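Local coordinates for putative membrane protein (Corynebacterium diphtheriae NCTC 13129, PDB 3C8I) that is of unknown function, a putative membrane protein of the DUF3239 family seen here as its folded C-terminal part, with four copies in the assembly, at residues Val30-Thr42 against Arg80-Pro93. Sequence-based numbering, arbitrary orientation.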
ATOM      1  N   VAL B  30      10.569   3.924  14.170  1.00 32.96           N
ATOM      2  CA  VAL B  30       9.142   3.707  14.337  1.00 32.62           C
ATOM      3  C   VAL B  30       8.610   4.836  15.188  1.00 31.39           C
ATOM      4  O   VAL B  30       9.130   5.118  16.261  1.00 30.78           O
ATOM      5  CB  VAL B  30       8.809   2.328  14.984  1.00 32.61           C
ATOM      6  CG1 VAL B  30       7.297   2.198  15.283  1.00 33.12           C
ATOM      7  CG2 VAL B  30       9.239   1.196  14.086  1.00 33.50           C
ATOM      8  N   VAL B  31       7.596   5.517  14.670  1.00 30.66           N
ATOM      9  CA  VAL B  31       6.954   6.588  15.380  1.00 30.26           C
ATOM     10  C   VAL B  31       5.591   6.074  15.850  1.00 29.57           C
ATOM     11  O   VAL B  31       4.951   5.253  15.181  1.00 29.04           O
ATOM     12  CB  VAL B  31       6.878   7.864  14.509  1.00 31.28           C
ATOM     13  CG1 VAL B  31       6.268   9.010  15.274  1.00 34.81           C
ATOM     14  CG2 VAL B  31       8.279   8.267  14.026  1.00 31.52           C
ATOM     15  N   MET B  32       5.182   6.517  17.034  1.00 29.30           N
ATOM     16  CA  MET B  32       3.858   6.217  17.593  1.00 28.44           C
ATOM     17  C   MET B  32       3.133   7.538  17.726  1.00 27.42           C
ATOM     18  O   MET B  32       3.720   8.500  18.213  1.00 27.18           O
ATOM     19  CB  MET B  32       3.990   5.560  18.979  1.00 28.91           C
ATOM     20  CG  MET B  32       2.644   5.155  19.656  1.00 29.71           C
ATOM     21  SD  MET B  32       2.820   4.419  21.342  1.00 25.11           S
ATOM     22  CE  MET B  32       3.610   2.940  20.857  1.00 28.63           C
ATOM     23  N   ALA B  33       1.872   7.584  17.314  1.00 26.95           N
ATOM     24  CA  ALA B  33       1.033   8.774  17.469  1.00 27.69           C
ATOM     25  C   ALA B  33      -0.198   8.481  18.300  1.00 27.63           C
ATOM     26  O   ALA B  33      -0.689   7.361  18.298  1.00 28.82           O
ATOM     27  CB  ALA B  33       0.601   9.344  16.078  1.00 26.14           C
ATOM     28  N   LEU B  34      -0.680   9.497  19.023  1.00 28.50           N
ATOM     29  CA  LEU B  34      -1.944   9.427  19.761  1.00 28.49           C
ATOM     30  C   LEU B  34      -3.058  10.021  18.886  1.00 28.84           C
ATOM     31  O   LEU B  34      -3.064  11.215  18.587  1.00 29.49           O
ATOM     32  CB  LEU B  34      -1.829  10.168  21.118  1.00 28.84           C
ATOM     33  CG  LEU B  34      -3.057  10.107  22.049  1.00 28.69           C
ATOM     34  CD1 LEU B  34      -3.255   8.730  22.662  1.00 28.26           C
ATOM     35  CD2 LEU B  34      -3.010  11.169  23.154  1.00 28.38           C
ATOM     36  N   VAL B  35      -3.994   9.171  18.473  1.00 28.98           N
ATOM     37  CA  VAL B  35      -5.030   9.540  17.525  1.00 28.35           C
ATOM     38  C   VAL B  35      -6.448   9.255  18.065  1.00 29.22           C
ATOM     39  O   VAL B  35      -6.663   8.436  18.979  1.00 28.84           O
ATOM     40  CB  VAL B  35      -4.833   8.823  16.145  1.00 28.40           C
ATOM     41  CG1 VAL B  35      -3.573   9.331  15.426  1.00 28.43           C
ATOM     42  CG2 VAL B  35      -4.828   7.302  16.278  1.00 26.39           C
ATOM     43  N   ASN B  36      -7.411   9.975  17.505  1.00 28.70           N
ATOM     44  CA  ASN B  36      -8.805   9.834  17.846  1.00 28.61           C
ATOM     45  C   ASN B  36      -9.466   8.996  16.778  1.00 28.32           C
ATOM     46  O   ASN B  36      -9.498   9.401  15.620  1.00 28.53           O
ATOM     47  CB  ASN B  36      -9.455  11.219  17.890  1.00 28.86           C
ATOM     48  CG  ASN B  36     -10.942  11.189  18.240  1.00 28.33           C
ATOM     49  OD1 ASN B  36     -11.522  10.152  18.550  1.00 26.41           O
ATOM     50  ND2 ASN B  36     -11.552  12.364  18.217  1.00 27.69           N
ATOM     51  N   THR B  37      -9.994   7.837  17.149  1.00 28.12           N
ATOM     52  CA  THR B  37     -10.632   6.955  16.154  1.00 28.77           C
ATOM     53  C   THR B  37     -12.075   7.315  15.791  1.00 29.27           C
ATOM     54  O   THR B  37     -12.665   6.683  14.892  1.00 29.65           O
ATOM     55  CB  THR B  37     -10.551   5.464  16.534  1.00 28.61           C
ATOM     56  OG1 THR B  37     -11.373   5.198  17.665  1.00 27.99           O
ATOM     57  CG2 THR B  37      -9.144   5.056  16.841  1.00 28.31           C
ATOM     58  N   ASN B  38     -12.661   8.318  16.446  1.00 29.53           N
ATOM     59  CA  ASN B  38     -14.011   8.777  16.057  1.00 30.75           C
ATOM     60  C   ASN B  38     -14.000   9.517  14.731  1.00 31.61           C
ATOM     61  O   ASN B  38     -13.207  10.435  14.537  1.00 31.33           O
ATOM     62  CB  ASN B  38     -14.626   9.720  17.119  1.00 30.01           C
ATOM     63  CG  ASN B  38     -15.041   9.000  18.374  1.00 30.01           C
ATOM     64  OD1 ASN B  38     -15.341   7.802  18.349  1.00 29.39           O
ATOM     65  ND2 ASN B  38     -15.096   9.734  19.500  1.00 28.09           N
ATOM     66  N   VAL B  39     -14.907   9.146  13.831  1.00 33.28           N
ATOM     67  CA  VAL B  39     -15.055   9.892  12.587  1.00 35.21           C
ATOM     68  C   VAL B  39     -15.572  11.314  12.873  1.00 36.32           C
ATOM     69  O   VAL B  39     -15.079  12.274  12.278  1.00 37.14           O
ATOM     70  CB  VAL B  39     -15.901   9.124  11.549  1.00 36.03           C
ATOM     71  CG1 VAL B  39     -16.177  10.003  10.337  1.00 38.36           C
ATOM     72  CG2 VAL B  39     -15.156   7.831  11.128  1.00 36.42           C
ATOM     73  N   ASP B  40     -16.482  11.446  13.850  1.00 37.05           N
ATOM     74  CA  ASP B  40     -16.949  12.767  14.310  1.00 37.36           C
ATOM     75  C   ASP B  40     -16.060  13.347  15.409  1.00 38.17           C
ATOM     76  O   ASP B  40     -16.083  12.861  16.554  1.00 37.90           O
ATOM     77  CB  ASP B  40     -18.378  12.670  14.814  1.00 37.14           C
ATOM     78  CG  ASP B  40     -18.969  14.031  15.217  1.00 37.08           C
ATOM     79  OD1 ASP B  40     -18.234  15.010  15.480  1.00 36.31           O
ATOM     80  OD2 ASP B  40     -20.201  14.095  15.287  1.00 37.06           O
ATOM     81  N   PRO B  41     -15.316  14.419  15.089  1.00 38.84           N
ATOM     82  CA  PRO B  41     -14.320  14.945  16.014  1.00 39.37           C
ATOM     83  C   PRO B  41     -14.910  15.780  17.156  1.00 39.77           C
ATOM     84  O   PRO B  41     -14.175  16.149  18.077  1.00 41.24           O
ATOM     85  CB  PRO B  41     -13.445  15.815  15.106  1.00 40.21           C
ATOM     86  CG  PRO B  41     -14.409  16.347  14.113  1.00 40.33           C
ATOM     87  CD  PRO B  41     -15.366  15.216  13.848  1.00 39.91           C
ATOM     88  N   THR B  42     -16.208  16.075  17.103  1.00 38.72           N
ATOM     89  CA  THR B  42     -16.840  16.878  18.137  1.00 38.65           C
ATOM     90  C   THR B  42     -17.177  16.025  19.361  1.00 38.05           C
ATOM     91  O   THR B  42     -17.342  16.553  20.451  1.00 38.28           O
ATOM     92  CB  THR B  42     -18.101  17.602  17.605  1.00 38.93           C
ATOM     93  OG1 THR B  42     -19.101  16.642  17.242  1.00 39.29           O
ATOM     94  CG2 THR B  42     -17.738  18.462  16.368  1.00 39.51           C
ATOM     95  N   ARG B  80     -12.229   3.549   7.226  1.00 39.24           N
ATOM     96  CA  ARG B  80     -13.375   3.258   8.090  1.00 41.76           C
ATOM     97  C   ARG B  80     -13.443   1.807   8.537  1.00 42.00           C
ATOM     98  O   ARG B  80     -13.019   0.897   7.821  1.00 41.61           O
ATOM     99  CB  ARG B  80     -14.688   3.663   7.391  1.00 42.75           C
ATOM    100  CG  ARG B  80     -14.900   5.173   7.415  1.00 45.34           C
ATOM    101  CD  ARG B  80     -15.944   5.660   6.391  1.00 47.00           C
ATOM    102  NE  ARG B  80     -15.851   7.117   6.211  1.00 50.72           N
ATOM    103  CZ  ARG B  80     -16.545   8.029   6.904  1.00 52.37           C
ATOM    104  NH1 ARG B  80     -17.440   7.662   7.822  1.00 53.19           N
ATOM    105  NH2 ARG B  80     -16.352   9.327   6.659  1.00 53.36           N
ATOM    106  N   SER B  81     -13.989   1.591   9.731  1.00 42.56           N
ATOM    107  CA  SER B  81     -14.216   0.241  10.231  1.00 43.83           C
ATOM    108  C   SER B  81     -15.414  -0.361   9.487  1.00 44.13           C
ATOM    109  O   SER B  81     -16.342   0.365   9.098  1.00 43.69           O
ATOM    110  CB  SER B  81     -14.489   0.249  11.730  1.00 44.03           C
ATOM    111  OG  SER B  81     -15.661   0.983  11.981  1.00 47.09           O
ATOM    112  N   VAL B  82     -15.376  -1.674   9.287  1.00 44.67           N
ATOM    113  CA  VAL B  82     -16.443  -2.382   8.595  1.00 46.17           C
ATOM    114  C   VAL B  82     -17.692  -2.510   9.486  1.00 47.12           C
ATOM    115  O   VAL B  82     -18.791  -2.114   9.084  1.00 46.97           O
ATOM    116  CB  VAL B  82     -16.001  -3.811   8.072  1.00 46.14           C
ATOM    117  CG1 VAL B  82     -15.086  -4.501   9.031  1.00 47.30           C
ATOM    118  CG2 VAL B  82     -17.224  -4.723   7.824  1.00 45.62           C
ATOM    119  N   GLY B  83     -17.514  -3.071  10.679  1.00 48.37           N
ATOM    120  CA  GLY B  83     -18.651  -3.390  11.556  1.00 49.76           C
ATOM    121  C   GLY B  83     -19.274  -2.112  12.086  1.00 51.58           C
ATOM    122  O   GLY B  83     -20.469  -1.832  11.892  1.00 52.01           O
ATOM    123  N   ASN B  84     -18.439  -1.318  12.747  1.00 53.23           N
ATOM    124  CA  ASN B  84     -18.805   0.054  13.034  1.00 54.21           C
ATOM    125  C   ASN B  84     -18.944   0.848  11.742  1.00 54.09           C
ATOM    126  O   ASN B  84     -18.491   0.448  10.675  1.00 55.26           O
ATOM    127  CB  ASN B  84     -17.772   0.728  13.957  1.00 54.75           C
ATOM    128  CG  ASN B  84     -18.204   0.746  15.421  1.00 56.58           C
ATOM    129  OD1 ASN B  84     -18.825  -0.204  15.915  1.00 60.15           O
ATOM    130  ND2 ASN B  84     -17.861   1.826  16.126  1.00 57.83           N
ATOM    131  N   GLN B  85     -19.699   1.918  11.834  1.00 53.50           N
ATOM    132  CA  GLN B  85     -19.401   3.117  11.108  1.00 52.42           C
ATOM    133  C   GLN B  85     -19.150   4.028  12.314  1.00 50.97           C
ATOM    134  O   GLN B  85     -19.276   3.576  13.469  1.00 50.37           O
ATOM    135  CB  GLN B  85     -20.605   3.572  10.275  1.00 53.25           C
ATOM    136  CG  GLN B  85     -20.237   4.091   8.879  1.00 55.04           C
ATOM    137  CD  GLN B  85     -21.378   4.860   8.220  1.00 55.19           C
ATOM    138  OE1 GLN B  85     -22.548   4.713   8.597  1.00 57.51           O
ATOM    139  NE2 GLN B  85     -21.038   5.683   7.220  1.00 58.57           N
ATOM    140  N   ASP B  86     -18.794   5.283  12.071  1.00 48.80           N
ATOM    141  CA  ASP B  86     -18.403   6.189  13.152  1.00 47.22           C
ATOM    142  C   ASP B  86     -16.957   6.012  13.661  1.00 45.17           C
ATOM    143  O   ASP B  86     -16.488   6.870  14.416  1.00 44.39           O
ATOM    144  CB  ASP B  86     -19.359   6.095  14.364  1.00 47.67           C
ATOM    145  CG  ASP B  86     -20.833   6.130  13.973  1.00 49.16           C
ATOM    146  OD1 ASP B  86     -21.205   6.890  13.044  1.00 51.47           O
ATOM    147  OD2 ASP B  86     -21.615   5.387  14.614  1.00 51.36           O
ATOM    148  N   SER B  87     -16.252   4.936  13.269  1.00 42.52           N
ATOM    149  CA  SER B  87     -14.850   4.739  13.686  1.00 40.34           C
ATOM    150  C   SER B  87     -13.890   4.503  12.526  1.00 38.42           C
ATOM    151  O   SER B  87     -14.263   3.860  11.545  1.00 37.50           O
ATOM    152  CB  SER B  87     -14.724   3.542  14.616  1.00 40.22           C
ATOM    153  OG  SER B  87     -15.541   3.699  15.750  1.00 40.58           O
ATOM    154  N   TRP B  88     -12.670   5.017  12.669  1.00 35.80           N
ATOM    155  CA  TRP B  88     -11.529   4.642  11.810  1.00 35.30           C
ATOM    156  C   TRP B  88     -10.897   3.392  12.370  1.00 33.67           C
ATOM    157  O   TRP B  88     -10.686   3.289  13.579  1.00 31.41           O
ATOM    158  CB  TRP B  88     -10.473   5.736  11.783  1.00 35.17           C
ATOM    159  CG  TRP B  88     -10.957   7.098  11.424  1.00 34.84           C
ATOM    160  CD1 TRP B  88     -11.062   8.173  12.257  1.00 35.65           C
ATOM    161  CD2 TRP B  88     -11.358   7.543  10.134  1.00 35.65           C
ATOM    162  NE1 TRP B  88     -11.525   9.260  11.560  1.00 35.74           N
ATOM    163  CE2 TRP B  88     -11.722   8.895  10.252  1.00 36.60           C
ATOM    164  CE3 TRP B  88     -11.449   6.920   8.874  1.00 37.20           C
ATOM    165  CZ2 TRP B  88     -12.177   9.647   9.163  1.00 36.93           C
ATOM    166  CZ3 TRP B  88     -11.902   7.669   7.788  1.00 37.18           C
ATOM    167  CH2 TRP B  88     -12.254   9.019   7.941  1.00 36.46           C
ATOM    168  N   ASP B  89     -10.633   2.418  11.504  1.00 32.94           N
ATOM    169  CA  ASP B  89      -9.914   1.200  11.908  1.00 32.68           C
ATOM    170  C   ASP B  89      -8.415   1.242  11.528  1.00 30.89           C
ATOM    171  O   ASP B  89      -7.627   0.415  11.967  1.00 29.99           O
ATOM    172  CB  ASP B  89     -10.609  -0.051  11.348  1.00 33.23           C
ATOM    173  CG  ASP B  89     -11.510  -0.747  12.389  1.00 37.14           C
ATOM    174  OD1 ASP B  89     -11.744  -0.166  13.477  1.00 41.89           O
ATOM    175  OD2 ASP B  89     -11.991  -1.876  12.137  1.00 42.05           O
ATOM    176  N   GLN B  90      -8.043   2.245  10.761  1.00 30.79           N
ATOM    177  CA  GLN B  90      -6.666   2.480  10.356  1.00 30.36           C
ATOM    178  C   GLN B  90      -6.477   3.970  10.219  1.00 29.84           C
ATOM    179  O   GLN B  90      -7.355   4.640   9.690  1.00 29.86           O
ATOM    180  CB  GLN B  90      -6.380   1.786   9.005  1.00 30.94           C
ATOM    181  CG  GLN B  90      -4.893   1.829   8.549  1.00 31.53           C
ATOM    182  CD  GLN B  90      -4.465   3.121   7.910  1.00 31.03           C
ATOM    183  OE1 GLN B  90      -3.272   3.479   7.965  1.00 36.86           O
ATOM    184  NE2 GLN B  90      -5.385   3.838   7.318  1.00 29.01           N
ATOM    185  N   ILE B  91      -5.343   4.494  10.702  1.00 28.99           N
ATOM    186  CA  ILE B  91      -5.014   5.928  10.590  1.00 30.30           C
ATOM    187  C   ILE B  91      -3.511   6.083  10.300  1.00 30.53           C
ATOM    188  O   ILE B  91      -2.698   5.497  11.019  1.00 30.12           O
ATOM    189  CB  ILE B  91      -5.343   6.688  11.919  1.00 30.53           C
ATOM    190  CG1 ILE B  91      -6.852   6.663  12.209  1.00 32.27           C
ATOM    191  CG2 ILE B  91      -4.826   8.124  11.869  1.00 29.46           C
ATOM    192  CD1 ILE B  91      -7.246   7.269  13.560  1.00 31.27           C
ATOM    193  N   SER B  92      -3.167   6.836   9.257  1.00 30.77           N
ATOM    194  CA  SER B  92      -1.760   7.167   8.933  1.00 31.49           C
ATOM    195  C   SER B  92      -1.342   8.520   9.491  1.00 30.82           C
ATOM    196  O   SER B  92      -1.834   9.563   9.020  1.00 31.18           O
ATOM    197  CB  SER B  92      -1.500   7.204   7.429  1.00 32.64           C
ATOM    198  OG  SER B  92      -1.790   5.959   6.855  1.00 35.60           O
ATOM    199  N   PRO B  93      -0.441   8.510  10.482  1.00 29.93           N
ATOM    200  CA  PRO B  93       0.130   9.774  10.942  1.00 30.21           C
ATOM    201  C   PRO B  93       1.308  10.184  10.057  1.00 29.14           C
ATOM    202  O   PRO B  93       2.009   9.317   9.540  1.00 28.21           O
ATOM    203  CB  PRO B  93       0.599   9.451  12.355  1.00 30.72           C
ATOM    204  CG  PRO B  93       0.950   7.975  12.319  1.00 29.87           C
ATOM    205  CD  PRO B  93       0.122   7.349  11.218  1.00 31.22           C
TER
HETATM  206  O   HOH W   1     -14.135   5.250  17.583  1.00 33.20           O
HETATM  207  O   HOH W   2     -12.164  12.313  11.684  1.00 45.53           O
HETATM  208  O   HOH W   3     -17.824   9.085  15.281  1.00 34.40           O
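V39 and W88 meet because of how each side chain leaves its backbone: CG of W88 lies anti to its own carbonyl carbon (chi1 -53°), which swings the indole back under the 37-39 turn, while CG2 of V39, also anti to its carbonyl carbon, hangs over the ring. The result is a CH-pi contact, CG2 of V39 sitting 3.9 Å from the centroid of the five-membered ring of W88. The other methyl, CG1, packs 3.7 Å from NH1 of R80, whose chain crosses the valine at roughly a right angle. Water 2 lies in the indole plane at the ring edge, accepting a hydrogen bond from W88 NE1 and donating to the carbonyl oxygen of V39.

Two backbone bonds clamp the loops around this pair: W88 N gives to T37 O at 2.8 Å, and V39 N gives to D86 O at 2.8 Å. Water 1 adds a polar bridge, donating to T37 OG1 and N38 OD1 and hydrogen-bonded to S87 OG; T37 OG1 is also bonded to E140. N36 OD1 accepts from N38 N, an Asx turn, and also from R46 N.

Farther along, contact becomes largely apolar. V35 and I91 reach tip to tip, CG2 to CD1 at 3.6 Å, and CB of A33 rests 3.7 Å from CB of P93; all four residues are buried. The axes of segments 30-36 and 90-93 come within 8.3 Å, at 119° between their directions. The loop running on from strand 30-36 and the one leading into strand 90-93 are pinned by a single beta bridge at N38 and S87. This is a six-stranded antiparallel sheet curled so that two non-neighbouring strands meet through their side chains, somewhat as in a barrel.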